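Local coordinates for gentamicin resistance protein (Enterococcus gallinarum, PDB 6CTZ) that probably confers resistance to gentamicin, kanamycin and related aminoglycosides by phosphorylating their 2''-hydroxyl with a guanine nucleotide as phosphate donor, at residues D107-F119 with F198-I212. The protein carries 2 engineered substitutions. Numbering follows the deposited sequence.
Sequences DAKDRLALQLAEF and FLTNLNSRQTPLTGI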
loop_
_atom_site.group_PDB
_atom_site.type_symbol
_atom_site.label_atom_id
_atom_site.label_comp_id
_atom_site.label_asym_id
_atom_site.label_seq_id
_atom_site.Cartn_x
_atom_site.Cartn_y
_atom_site.Cartn_z
ATOM N N ASP A 107 -8.785 22.096 8.115
ATOM C CA ASP A 107 -10.089 21.448 8.198
ATOM C C ASP A 107 -10.152 20.217 7.302
ATOM O O ASP A 107 -10.667 19.171 7.715
ATOM C CB ASP A 107 -11.247 22.433 7.951
ATOM C CG ASP A 107 -11.144 23.200 6.632
ATOM O OD1 ASP A 107 -10.147 23.074 5.891
ATOM O OD2 ASP A 107 -12.090 23.965 6.342
ATOM N N ALA A 108 -9.572 20.305 6.099
ATOM C CA ALA A 108 -9.564 19.164 5.191
ATOM C C ALA A 108 -8.718 18.030 5.748
ATOM O O ALA A 108 -9.121 16.862 5.689
ATOM C CB ALA A 108 -9.053 19.584 3.811
ATOM N N LYS A 109 -7.539 18.350 6.288
ATOM C CA LYS A 109 -6.707 17.303 6.871
ATOM C C LYS A 109 -7.405 16.642 8.045
ATOM O O LYS A 109 -7.318 15.424 8.211
ATOM C CB LYS A 109 -5.337 17.843 7.277
ATOM C CG LYS A 109 -4.452 18.155 6.079
ATOM C CD LYS A 109 -3.021 18.438 6.479
ATOM C CE LYS A 109 -2.932 19.640 7.407
ATOM N NZ LYS A 109 -1.516 20.013 7.666
ATOM N N ASP A 110 -8.109 17.425 8.865
ATOM C CA ASP A 110 -8.835 16.862 9.998
ATOM C C ASP A 110 -9.893 15.871 9.523
ATOM O O ASP A 110 -9.992 14.753 10.043
ATOM C CB ASP A 110 -9.444 18.007 10.815
ATOM C CG ASP A 110 -10.260 17.535 11.995
ATOM O OD1 ASP A 110 -9.785 16.671 12.738
ATOM O OD2 ASP A 110 -11.364 18.086 12.214
ATOM N N ARG A 111 -10.673 16.248 8.503
ATOM C CA ARG A 111 -11.709 15.350 7.994
ATOM C C ARG A 111 -11.103 14.111 7.343
ATOM O O ARG A 111 -11.614 12.997 7.516
ATOM C CB ARG A 111 -12.631 16.086 7.018
ATOM C CG ARG A 111 -13.286 17.332 7.582
ATOM C CD ARG A 111 -14.004 17.061 8.897
ATOM N NE ARG A 111 -15.102 16.107 8.763
ATOM C CZ ARG A 111 -15.880 15.725 9.773
ATOM N NH1 ARG A 111 -15.681 16.216 10.994
ATOM N NH2 ARG A 111 -16.857 14.852 9.567
ATOM N N LEU A 112 -10.011 14.283 6.594
ATOM C CA LEU A 112 -9.340 13.129 6.001
ATOM C C LEU A 112 -8.810 12.192 7.075
ATOM O O LEU A 112 -8.927 10.971 6.949
ATOM C CB LEU A 112 -8.199 13.589 5.100
ATOM C CG LEU A 112 -8.622 14.218 3.775
ATOM C CD1 LEU A 112 -7.434 14.893 3.127
ATOM C CD2 LEU A 112 -9.224 13.175 2.824
ATOM N N ALA A 113 -8.230 12.747 8.146
ATOM C CA ALA A 113 -7.722 11.911 9.235
ATOM C C ALA A 113 -8.841 11.107 9.880
ATOM O O ALA A 113 -8.674 9.914 10.169
ATOM C CB ALA A 113 -7.021 12.775 10.288
ATOM N N LEU A 114 -9.999 11.736 10.081
ATOM C CA LEU A 114 -11.134 11.033 10.663
ATOM C C LEU A 114 -11.597 9.903 9.752
ATOM O O LEU A 114 -11.872 8.787 10.216
ATOM C CB LEU A 114 -12.262 12.032 10.890
ATOM C CG LEU A 114 -13.563 11.469 11.455
ATOM C CD1 LEU A 114 -13.334 10.730 12.774
ATOM C CD2 LEU A 114 -14.582 12.596 11.608
ATOM N N GLN A 115 -11.694 10.168 8.449
ATOM C CA GLN A 115 -12.159 9.137 7.528
ATOM C C GLN A 115 -11.162 7.996 7.406
ATOM O O GLN A 115 -11.563 6.833 7.291
ATOM C CB GLN A 115 -12.441 9.732 6.160
ATOM C CG GLN A 115 -13.669 10.600 6.107
ATOM C CD GLN A 115 -13.936 11.039 4.693
ATOM O OE1 GLN A 115 -13.435 12.068 4.254
ATOM N NE2 GLN A 115 -14.684 10.230 3.950
ATOM N N LEU A 116 -9.862 8.297 7.417
ATOM C CA LEU A 116 -8.868 7.230 7.374
ATOM C C LEU A 116 -8.887 6.406 8.654
ATOM O O LEU A 116 -8.769 5.174 8.605
ATOM C CB LEU A 116 -7.482 7.816 7.116
ATOM C CG LEU A 116 -7.215 8.209 5.671
ATOM C CD1 LEU A 116 -5.911 8.961 5.577
ATOM C CD2 LEU A 116 -7.167 6.964 4.787
ATOM N N ALA A 117 -9.049 7.060 9.802
ATOM C CA ALA A 117 -9.186 6.318 11.052
ATOM C C ALA A 117 -10.368 5.362 10.987
ATOM O O ALA A 117 -10.265 4.197 11.399
ATOM C CB ALA A 117 -9.360 7.288 12.221
ATOM N N GLU A 118 -11.494 5.832 10.449
ATOM C CA GLU A 118 -12.679 4.987 10.336
ATOM C C GLU A 118 -12.441 3.820 9.389
ATOM O O GLU A 118 -12.850 2.689 9.673
ATOM C CB GLU A 118 -13.865 5.834 9.872
ATOM C CG GLU A 118 -15.145 5.063 9.615
ATOM C CD GLU A 118 -16.279 5.968 9.167
ATOM O OE1 GLU A 118 -16.131 6.640 8.122
ATOM O OE2 GLU A 118 -17.308 6.026 9.870
ATOM N N PHE A 119 -11.774 4.073 8.262
ATOM C CA PHE A 119 -11.460 3.005 7.314
ATOM C C PHE A 119 -10.578 1.941 7.963
ATOM O O PHE A 119 -10.835 0.736 7.840
ATOM C CB PHE A 119 -10.773 3.606 6.088
ATOM C CG PHE A 119 -10.251 2.590 5.111
ATOM C CD1 PHE A 119 -11.111 1.919 4.256
ATOM C CD2 PHE A 119 -8.894 2.315 5.036
ATOM C CE1 PHE A 119 -10.627 0.989 3.351
ATOM C CE2 PHE A 119 -8.409 1.379 4.135
ATOM C CZ PHE A 119 -9.281 0.723 3.286
ATOM N N PHE A 198 -5.310 7.148 -2.391
ATOM C CA PHE A 198 -6.441 7.853 -1.791
ATOM C C PHE A 198 -7.114 8.680 -2.875
ATOM O O PHE A 198 -6.484 9.563 -3.469
ATOM C CB PHE A 198 -6.018 8.814 -0.675
ATOM C CG PHE A 198 -5.263 8.187 0.474
ATOM C CD1 PHE A 198 -5.151 6.812 0.621
ATOM C CD2 PHE A 198 -4.681 9.007 1.430
ATOM C CE1 PHE A 198 -4.437 6.273 1.684
ATOM C CE2 PHE A 198 -3.961 8.473 2.493
ATOM C CZ PHE A 198 -3.849 7.105 2.618
ATOM N N LEU A 199 -8.385 8.406 -3.128
ATOM C CA LEU A 199 -9.174 9.205 -4.054
ATOM C C LEU A 199 -10.006 10.197 -3.255
ATOM O O LEU A 199 -10.629 9.825 -2.256
ATOM C CB LEU A 199 -10.085 8.312 -4.901
ATOM C CG LEU A 199 -9.477 7.560 -6.092
ATOM C CD1 LEU A 199 -9.040 8.529 -7.206
ATOM C CD2 LEU A 199 -8.376 6.592 -5.660
ATOM N N THR A 200 -10.013 11.457 -3.692
ATOM C CA THR A 200 -10.645 12.521 -2.927
ATOM C C THR A 200 -11.604 13.325 -3.788
ATOM O O THR A 200 -11.468 13.413 -5.014
ATOM C CB THR A 200 -9.615 13.507 -2.334
ATOM O OG1 THR A 200 -8.916 14.171 -3.400
ATOM C CG2 THR A 200 -8.611 12.791 -1.436
ATOM N N ASN A 201 -12.566 13.941 -3.110
ATOM C CA ASN A 201 -13.347 15.035 -3.677
ATOM C C ASN A 201 -13.248 16.171 -2.670
ATOM O O ASN A 201 -14.075 16.288 -1.760
ATOM C CB ASN A 201 -14.792 14.644 -3.951
ATOM C CG ASN A 201 -15.592 15.811 -4.465
ATOM O OD1 ASN A 201 -15.027 16.860 -4.774
ATOM N ND2 ASN A 201 -16.897 15.646 -4.568
ATOM N N LEU A 202 -12.232 17.016 -2.845
ATOM C CA LEU A 202 -12.022 18.118 -1.922
ATOM C C LEU A 202 -13.116 19.181 -2.013
ATOM O O LEU A 202 -13.149 20.077 -1.166
ATOM C CB LEU A 202 -10.618 18.700 -2.120
ATOM C CG LEU A 202 -9.499 17.701 -1.772
ATOM C CD1 LEU A 202 -8.119 18.231 -2.120
ATOM C CD2 LEU A 202 -9.547 17.340 -0.303
ATOM N N ASN A 203 -14.022 19.091 -2.996
ATOM C CA ASN A 203 -15.203 19.949 -2.991
ATOM C C ASN A 203 -16.149 19.610 -1.850
ATOM O O ASN A 203 -16.928 20.472 -1.433
ATOM C CB ASN A 203 -15.935 19.865 -4.329
ATOM C CG ASN A 203 -15.050 20.242 -5.484
ATOM O OD1 ASN A 203 -14.675 21.398 -5.621
ATOM N ND2 ASN A 203 -14.697 19.268 -6.313
ATOM N N SER A 204 -16.106 18.379 -1.345
ATOM C CA SER A 204 -16.904 17.988 -0.189
ATOM C C SER A 204 -16.117 18.318 1.071
ATOM O O SER A 204 -15.132 17.647 1.393
ATOM C CB SER A 204 -17.237 16.503 -0.235
ATOM O OG SER A 204 -17.878 16.138 0.970
ATOM N N ARG A 205 -16.560 19.349 1.794
ATOM C CA ARG A 205 -15.841 19.800 2.984
ATOM C C ARG A 205 -15.783 18.709 4.045
ATOM O O ARG A 205 -14.720 18.426 4.612
ATOM C CB ARG A 205 -16.515 21.047 3.561
ATOM C CG ARG A 205 -16.402 22.304 2.710
ATOM C CD ARG A 205 -14.969 22.818 2.664
ATOM N NE ARG A 205 -14.348 22.576 1.366
ATOM C CZ ARG A 205 -14.500 23.373 0.310
ATOM N NH1 ARG A 205 -13.902 23.084 -0.840
ATOM N NH2 ARG A 205 -15.260 24.456 0.401
ATOM N N GLN A 206 -16.918 18.091 4.336
ATOM C CA GLN A 206 -16.980 17.201 5.486
ATOM C C GLN A 206 -16.580 15.769 5.170
ATOM O O GLN A 206 -16.207 15.034 6.090
ATOM C CB GLN A 206 -18.367 17.252 6.135
ATOM C CG GLN A 206 -18.724 18.633 6.671
ATOM C CD GLN A 206 -17.620 19.223 7.537
ATOM O OE1 GLN A 206 -16.902 20.130 7.116
ATOM N NE2 GLN A 206 -17.480 18.706 8.753
ATOM N N THR A 207 -16.611 15.367 3.898
ATOM C CA THR A 207 -16.325 13.984 3.506
ATOM C C THR A 207 -15.414 13.966 2.277
ATOM O O THR A 207 -15.781 13.479 1.209
ATOM C CB THR A 207 -17.640 13.242 3.268
ATOM O OG1 THR A 207 -18.552 13.582 4.322
ATOM C CG2 THR A 207 -17.428 11.744 3.283
ATOM N N PRO A 208 -14.191 14.481 2.412
ATOM C CA PRO A 208 -13.307 14.584 1.236
ATOM C C PRO A 208 -12.740 13.259 0.730
ATOM O O PRO A 208 -12.373 13.188 -0.447
ATOM C CB PRO A 208 -12.182 15.492 1.738
ATOM C CG PRO A 208 -12.165 15.232 3.234
ATOM C CD PRO A 208 -13.596 15.107 3.605
ATOM N N LEU A 209 -12.608 12.228 1.562
ATOM C CA LEU A 209 -12.104 10.948 1.079
ATOM C C LEU A 209 -13.257 10.194 0.432
ATOM O O LEU A 209 -14.289 9.972 1.069
ATOM C CB LEU A 209 -11.536 10.141 2.242
ATOM C CG LEU A 209 -10.859 8.834 1.823
ATOM C CD1 LEU A 209 -9.596 9.087 1.000
ATOM C CD2 LEU A 209 -10.543 7.986 3.053
ATOM N N THR A 210 -13.094 9.810 -0.832
ATOM C CA THR A 210 -14.151 9.102 -1.533
ATOM C C THR A 210 -13.791 7.676 -1.901
ATOM O O THR A 210 -14.705 6.871 -2.095
ATOM C CB THR A 210 -14.597 9.857 -2.798
ATOM O OG1 THR A 210 -13.477 10.052 -3.665
ATOM C CG2 THR A 210 -15.208 11.205 -2.437
ATOM N N GLY A 211 -12.508 7.331 -1.992
ATOM C CA GLY A 211 -12.158 6.000 -2.444
ATOM C C GLY A 211 -10.767 5.596 -2.025
ATOM O O GLY A 211 -9.913 6.438 -1.729
ATOM N N ILE A 212 -10.557 4.280 -1.996
ATOM C CA ILE A 212 -9.255 3.661 -1.750
ATOM C C ILE A 212 -9.067 2.568 -2.790
ATOM O O ILE A 212 -9.977 1.748 -2.995
ATOM C CB ILE A 212 -9.161 3.052 -0.335
ATOM C CG1 ILE A 212 -9.356 4.117 0.747
ATOM C CG2 ILE A 212 -7.818 2.321 -0.148
ATOM C CD1 ILE A 212 -8.133 4.986 0.991
HETATM O O HOH W 1 -14.457 13.405 7.845
HETATM O O HOH W 2 -18.261 13.410 7.461
#
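In this protein-kinase-like fold, the hairpin of strands 198-200 and 209-212, which follows the catalytic loop in kinases of this type, lies against helix 107-119, and Gln-115 and Leu-209 make the central link. The Gln-115 amide grips the backbone of Leu-209 twice: OE1 accepts from Leu-209 N at 2.8 Å, nearly straight at 165°, and NE2 donates to Leu-209 O at 2.9 Å, in the carbonyl plane on a lone pair but more bent. The Gln-115 chain runs extended beyond CG (chi2 -175°), which carries the amide to the strand edge, and the pair of bonds fixes its rotation. Both backbone groups of a buried residue are thereby satisfied. Toward the loop, the Arg-111 chain folds back on itself beyond CG, bringing NE to Gln-206 O at 3.1 Å, with that oxygen in the guanidinium plane. Gln-206 NE2 sits over the centre of one guanidinium face and Leu-114 CD2 lies over the other, toward its rim. Two waters extend the grip: one bridges Arg-111 O and Gln-206 O, the second Arg-111 NH2 and that same Gln-206 oxygen. Beside these polar links, Leu-112 CD2 presses on Pro-208 CG at 3.6 Å. Farther along the helix, Leu-116 reaches strand 198-200, its CD2 over the Phe-198 ring toward the rim, and CD1 3.7 Å from Phe-198 CE2. Phe-119 ends the row, with CG1 of one of the two modelled conformers of Ile-212 over its ring centre. The helix and strand 209-212 run at 41° to each other. Helix 236-246 meets Leu-116 through Phe-238, and Met-101 of helix 98-101 touches Leu-112; strand 94-95 pairs with strand 198-200, whose Leu-199 touches the bound GDP.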